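PDB 4Q6J: Lmo0131 protein from Listeria monocytogenes, which is an EAL-domain protein with a TIM-barrel fold, probably acting as a phosphodiesterase specific for cyclic guanylate. Local coordinates for residues I172-T177 against K208-G213; K27-T32 against V228-G233. All blocks are in the same frame, centred on the assembly; numbering follows the deposited sequence.

Contact 1: I172-T177 against K208-G213; sequences IDIVKT and KVVTEG
The ammonium nitrogen of Lys176 reaches Glu212 OE2, NZ to OE2 2.9 Å, in a salt bridge that meets the carboxylate from above its plane, 49° out of it. NZ also hydrogen-bonds Gln232 OE1 and has weak, long ion pairs with Glu39 and Glu125. A bend at chi3 (67°) folds the Lys176 chain beside Val210, pointing the same way, with CE 3.7 Å from Val210 CB. The same sheet face holds Ile174, whose CG2 touches CG2 of Val210 at 3.6 Å. On the other face Thr177 and Thr211 lie side by side, Thr177 OG1 being 3.3 Å from Thr211 CG2; a water hydrogen-bonded to this OG1 (2.8 Å) also lies by Glu212 O. Between the two faces runs a regular parallel ladder. Its shortest bond is Val210 N to Val175 O, 2.8 Å, and Glu212 N continues it onto Thr177 O at 3.0 Å, just past the strand end. Strands 174-177 and 208-211 run parallel, their directions 22° apart, and are joined through helix 189-204, a beta-alpha-beta unit of the TIM barrel. Strand 151-154 flanks 174-177 and strand 230-231 flanks 208-211, while the side chains of Ile174, Lys176 and Glu212 touch strand 122-127.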
loop_
_atom_site.group_PDB
_atom_site.type_symbol
_atom_site.label_atom_id
_atom_site.label_comp_id
_atom_site.label_asym_id
_atom_site.label_seq_id
_atom_site.Cartn_x
_atom_site.Cartn_y
_atom_site.Cartn_z
ATOM N N ILE B 172 -19.355 -12.896 -7.144
ATOM C CA ILE B 172 -18.318 -13.723 -7.734
ATOM C C ILE B 172 -18.811 -15.133 -8.103
ATOM O O ILE B 172 -19.484 -15.791 -7.311
ATOM C CB ILE B 172 -17.115 -13.833 -6.762
ATOM C CG1 ILE B 172 -16.663 -12.456 -6.277
ATOM C CG2 ILE B 172 -15.979 -14.553 -7.412
ATOM C CD1 ILE B 172 -16.387 -11.513 -7.384
ATOM N N ASP B 173 -18.483 -15.574 -9.323
ATOM C CA ASP B 173 -18.767 -16.929 -9.810
ATOM C C ASP B 173 -17.535 -17.845 -9.707
ATOM O O ASP B 173 -17.656 -19.033 -9.440
ATOM C CB ASP B 173 -19.180 -16.916 -11.290
ATOM C CG ASP B 173 -20.443 -16.133 -11.552
ATOM O OD1 ASP B 173 -21.491 -16.497 -10.985
ATOM O OD2 ASP B 173 -20.393 -15.174 -12.335
ATOM N N ILE B 174 -16.355 -17.299 -9.964
ATOM C CA ILE B 174 -15.141 -18.106 -10.034
ATOM C C ILE B 174 -14.012 -17.459 -9.226
ATOM O O ILE B 174 -13.727 -16.269 -9.351
ATOM C CB ILE B 174 -14.680 -18.312 -11.501
ATOM C CG1 ILE B 174 -15.686 -19.158 -12.284
ATOM C CG2 ILE B 174 -13.300 -18.930 -11.570
ATOM C CD1 ILE B 174 -16.105 -18.495 -13.557
ATOM N N VAL B 175 -13.405 -18.262 -8.366
ATOM C CA VAL B 175 -12.232 -17.853 -7.616
ATOM C C VAL B 175 -10.996 -18.424 -8.281
ATOM O O VAL B 175 -10.912 -19.629 -8.493
ATOM C CB VAL B 175 -12.299 -18.367 -6.170
ATOM C CG1 VAL B 175 -10.918 -18.339 -5.514
ATOM C CG2 VAL B 175 -13.342 -17.568 -5.377
ATOM N N LYS B 176 -10.054 -17.551 -8.607
ATOM C CA LYS B 176 -8.795 -17.953 -9.198
ATOM C C LYS B 176 -7.681 -17.793 -8.169
ATOM O O LYS B 176 -7.649 -16.830 -7.388
ATOM C CB LYS B 176 -8.528 -17.143 -10.470
ATOM C CG LYS B 176 -9.749 -17.144 -11.373
ATOM C CD LYS B 176 -9.453 -16.769 -12.808
ATOM C CE LYS B 176 -8.606 -17.815 -13.520
ATOM N NZ LYS B 176 -7.881 -17.197 -14.658
ATOM N N THR B 177 -6.784 -18.764 -8.146
ATOM C CA THR B 177 -5.658 -18.743 -7.225
ATOM C C THR B 177 -4.367 -18.690 -8.000
ATOM O O THR B 177 -4.274 -19.229 -9.090
ATOM C CB THR B 177 -5.676 -19.984 -6.362
ATOM O OG1 THR B 177 -5.624 -21.137 -7.211
ATOM C CG2 THR B 177 -6.956 -20.011 -5.537
ATOM N N LYS B 208 -17.066 -21.869 -8.417
ATOM C CA LYS B 208 -16.048 -22.815 -8.812
ATOM C C LYS B 208 -14.676 -22.184 -8.668
ATOM O O LYS B 208 -14.558 -20.976 -8.580
ATOM C CB LYS B 208 -16.282 -23.262 -10.241
ATOM C CG LYS B 208 -17.628 -23.946 -10.356
ATOM C CD LYS B 208 -17.837 -24.723 -11.598
ATOM C CE LYS B 208 -19.094 -25.548 -11.461
ATOM N NZ LYS B 208 -19.340 -26.224 -12.729
ATOM N N VAL B 209 -13.639 -23.004 -8.649
ATOM C CA VAL B 209 -12.284 -22.535 -8.428
ATOM C C VAL B 209 -11.419 -22.846 -9.638
ATOM O O VAL B 209 -11.503 -23.950 -10.166
ATOM C CB VAL B 209 -11.679 -23.290 -7.229
ATOM C CG1 VAL B 209 -10.220 -22.960 -7.071
ATOM C CG2 VAL B 209 -12.417 -22.944 -5.970
ATOM N N VAL B 210 -10.574 -21.905 -10.066
ATOM C CA VAL B 210 -9.549 -22.182 -11.079
ATOM C C VAL B 210 -8.204 -22.064 -10.386
ATOM O O VAL B 210 -7.947 -21.051 -9.767
ATOM C CB VAL B 210 -9.514 -21.152 -12.254
ATOM C CG1 VAL B 210 -8.359 -21.490 -13.189
ATOM C CG2 VAL B 210 -10.807 -21.107 -13.027
ATOM N N THR B 211 -7.349 -23.081 -10.463
ATOM C CA THR B 211 -6.004 -22.931 -9.922
ATOM C C THR B 211 -5.036 -22.680 -11.079
ATOM O O THR B 211 -4.895 -23.528 -11.936
ATOM C CB THR B 211 -5.574 -24.178 -9.106
ATOM O OG1 THR B 211 -5.791 -25.360 -9.877
ATOM C CG2 THR B 211 -6.366 -24.284 -7.835
ATOM N N GLU B 212 -4.402 -21.500 -11.104
ATOM C CA GLU B 212 -3.398 -21.176 -12.104
ATOM C C GLU B 212 -2.030 -21.618 -11.601
ATOM O O GLU B 212 -1.862 -21.944 -10.425
ATOM C CB GLU B 212 -3.337 -19.676 -12.365
ATOM C CG GLU B 212 -4.672 -19.019 -12.547
ATOM C CD GLU B 212 -4.528 -17.568 -13.003
ATOM O OE1 GLU B 212 -3.412 -17.159 -13.385
ATOM O OE2 GLU B 212 -5.520 -16.822 -12.979
ATOM N N GLY B 213 -1.053 -21.618 -12.496
ATOM C CA GLY B 213 0.299 -21.972 -12.124
ATOM C C GLY B 213 0.477 -23.468 -12.013
ATOM O O GLY B 213 1.430 -23.924 -11.396
HETATM O O HOH W 1 -3.049 -21.830 -8.132
#

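Contact 2: K27-T32 against V228-G233; sequences KVDAKT and VDYFQG. With EDO (1,2-ethanediol), chain N.
Val28 and Phe231 form an antiparallel hydrogen-bonded pair, Val28 N to Phe231 O 2.9 Å and Phe231 N to Val28 O 2.8 Å. This is an antiparallel seam in the EAL-type TIM barrel, where strand 20-29 meets the short strand 230-231. Ala30 N extends the pairing to Asp229 O. The methyl of Ala30 lies obliquely to the Phe231 ring, CB to CZ 3.4 Å; helix 217-225 also packs on this ring, through Val220, Leu223 and Arg224. Asp29 and Tyr230 share the opposite sheet face. With CG of Asp29 turned anti to its own nitrogen (chi1 -172°), OD1 accepts from Lys31 N, an Asx turn, and from Thr32 N, completing an Asx motif where the strand ends. Over one face of the Tyr230 ring, toward the rim, lies Asp229 CB; over the opposite face, likewise offset, lies C2 of a 1,2-ethanediol, probably from the crystallisation liquor, while Val28 O sits at the ring edge. Lys27 crosses Gln232, CG to OE1 3.3 Å, and runs on past the diol; Gln232 NE2 is hydrogen-bonded to Gln25 and Glu39. At the end of this lysine, NZ donates to EDO O1 at 2.9 Å.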
loop_
_atom_site.group_PDB
_atom_site.type_symbol
_atom_site.label_atom_id
_atom_site.label_comp_id
_atom_site.label_asym_id
_atom_site.label_seq_id
_atom_site.Cartn_x
_atom_site.Cartn_y
_atom_site.Cartn_z
ATOM N N LYS B 27 -7.909 -22.951 -20.048
ATOM C CA LYS B 27 -8.339 -23.484 -18.775
ATOM C C LYS B 27 -9.000 -24.825 -19.083
ATOM O O LYS B 27 -9.800 -24.932 -20.011
ATOM C CB LYS B 27 -9.315 -22.525 -18.087
ATOM C CG LYS B 27 -8.608 -21.308 -17.538
ATOM C CD LYS B 27 -9.599 -20.328 -17.037
ATOM C CE LYS B 27 -10.513 -19.876 -18.155
ATOM N NZ LYS B 27 -11.474 -18.874 -17.634
ATOM N N VAL B 28 -8.654 -25.831 -18.286
ATOM C CA VAL B 28 -9.026 -27.211 -18.535
ATOM C C VAL B 28 -9.910 -27.695 -17.391
ATOM O O VAL B 28 -9.650 -27.404 -16.237
ATOM C CB VAL B 28 -7.743 -28.079 -18.627
ATOM C CG1 VAL B 28 -8.036 -29.504 -18.493
ATOM C CG2 VAL B 28 -6.986 -27.792 -19.933
ATOM N N ASP B 29 -10.954 -28.442 -17.706
ATOM C CA ASP B 29 -11.753 -29.089 -16.676
ATOM C C ASP B 29 -10.911 -30.133 -15.904
ATOM O O ASP B 29 -10.240 -30.942 -16.520
ATOM C CB ASP B 29 -12.978 -29.739 -17.328
ATOM C CG ASP B 29 -13.978 -30.274 -16.310
ATOM O OD1 ASP B 29 -13.823 -31.424 -15.874
ATOM O OD2 ASP B 29 -14.926 -29.545 -15.955
ATOM N N ALA B 30 -10.932 -30.111 -14.572
ATOM C CA ALA B 30 -10.098 -31.024 -13.770
ATOM C C ALA B 30 -10.412 -32.514 -13.965
ATOM O O ALA B 30 -9.522 -33.372 -13.854
ATOM C CB ALA B 30 -10.160 -30.653 -12.283
ATOM N N LYS B 31 -11.668 -32.793 -14.262
ATOM C CA LYS B 31 -12.116 -34.162 -14.440
ATOM C C LYS B 31 -11.840 -34.682 -15.837
ATOM O O LYS B 31 -11.011 -35.557 -16.003
ATOM C CB LYS B 31 -13.629 -34.203 -14.234
ATOM C CG LYS B 31 -14.133 -34.299 -12.797
ATOM C CD LYS B 31 -13.759 -33.091 -11.961
ATOM C CE LYS B 31 -14.958 -32.209 -11.646
ATOM N NZ LYS B 31 -16.080 -32.953 -11.024
ATOM N N THR B 32 -12.479 -34.066 -16.827
ATOM C CA THR B 32 -12.469 -34.517 -18.216
ATOM C C THR B 32 -11.217 -34.100 -18.959
ATOM O O THR B 32 -11.019 -34.489 -20.102
ATOM C CB THR B 32 -13.673 -33.966 -19.021
ATOM O OG1 THR B 32 -13.458 -32.586 -19.321
ATOM C CG2 THR B 32 -14.968 -34.110 -18.258
ATOM N N VAL B 228 -10.808 -29.165 -6.984
ATOM C CA VAL B 228 -10.615 -27.979 -7.812
ATOM C C VAL B 228 -11.334 -28.229 -9.130
ATOM O O VAL B 228 -11.233 -29.314 -9.693
ATOM C CB VAL B 228 -9.119 -27.695 -8.057
ATOM C CG1 VAL B 228 -8.972 -26.532 -8.979
ATOM C CG2 VAL B 228 -8.408 -27.405 -6.739
ATOM N N ASP B 229 -12.062 -27.247 -9.636
ATOM C CA ASP B 229 -12.838 -27.462 -10.846
ATOM C C ASP B 229 -12.036 -27.342 -12.157
ATOM O O ASP B 229 -12.291 -28.068 -13.093
ATOM C CB ASP B 229 -13.963 -26.452 -10.896
ATOM C CG ASP B 229 -14.835 -26.503 -9.687
ATOM O OD1 ASP B 229 -15.782 -27.288 -9.734
ATOM O OD2 ASP B 229 -14.571 -25.771 -8.695
ATOM N N TYR B 230 -11.095 -26.392 -12.216
ATOM C CA TYR B 230 -10.419 -26.035 -13.467
ATOM C C TYR B 230 -8.962 -25.786 -13.227
ATOM O O TYR B 230 -8.587 -25.308 -12.166
ATOM C CB TYR B 230 -10.988 -24.762 -14.084
ATOM C CG TYR B 230 -12.487 -24.794 -14.272
ATOM C CD1 TYR B 230 -13.068 -25.599 -15.236
ATOM C CD2 TYR B 230 -13.319 -24.005 -13.495
ATOM C CE1 TYR B 230 -14.436 -25.635 -15.408
ATOM C CE2 TYR B 230 -14.691 -24.020 -13.668
ATOM C CZ TYR B 230 -15.243 -24.837 -14.625
ATOM O OH TYR B 230 -16.595 -24.848 -14.795
ATOM N N PHE B 231 -8.155 -26.081 -14.239
ATOM C CA PHE B 231 -6.711 -25.890 -14.174
ATOM C C PHE B 231 -6.221 -24.924 -15.252
ATOM O O PHE B 231 -6.766 -24.867 -16.351
ATOM C CB PHE B 231 -5.976 -27.219 -14.399
ATOM C CG PHE B 231 -6.305 -28.308 -13.396
ATOM C CD1 PHE B 231 -6.441 -28.020 -12.042
ATOM C CD2 PHE B 231 -6.470 -29.620 -13.817
ATOM C CE1 PHE B 231 -6.723 -29.028 -11.134
ATOM C CE2 PHE B 231 -6.760 -30.611 -12.908
ATOM C CZ PHE B 231 -6.888 -30.313 -11.578
ATOM N N GLN B 232 -5.138 -24.227 -14.943
ATOM C CA GLN B 232 -4.455 -23.385 -15.884
ATOM C C GLN B 232 -2.951 -23.407 -15.513
ATOM O O GLN B 232 -2.594 -23.385 -14.356
ATOM C CB GLN B 232 -5.050 -21.979 -15.768
ATOM C CG GLN B 232 -4.532 -20.958 -16.686
ATOM C CD GLN B 232 -5.235 -19.648 -16.474
ATOM O OE1 GLN B 232 -6.295 -19.595 -15.881
ATOM N NE2 GLN B 232 -4.649 -18.593 -16.957
ATOM N N GLY B 233 -2.079 -23.492 -16.496
ATOM C CA GLY B 233 -0.670 -23.399 -16.204
ATOM C C GLY B 233 0.144 -24.046 -17.284
ATOM O O GLY B 233 -0.407 -24.649 -18.193
HETATM C C1 EDO N . -13.678 -20.627 -14.983
HETATM O O1 EDO N . -12.958 -19.405 -15.208
HETATM C C2 EDO N . -13.577 -21.553 -16.183
HETATM O O2 EDO N . -12.241 -22.048 -16.320
#

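Strands 208-211 and 230-231 are neighbours in one sheet, so contacts 1 and 2 are successive seams of the barrel wall, their centres about 10 Å apart. Thr211 N to Tyr230 O, 3.1 Å, is a probable backbone bond between them. The side chain of Asp229 adds a probable hydrogen bond, OD2 2.9 Å from Val209 N, and OD2 is also hydrogen-bonded to His203. Lys208 CD of contact 1 packs against Tyr230 OH of contact 2 at 3.4 Å. The diol held by Lys27 also bonds Glu123 and lies about 4 Å from the side chain of Val210, so both contacts border the place where this diol, probably from the crystallisation liquor, is bound.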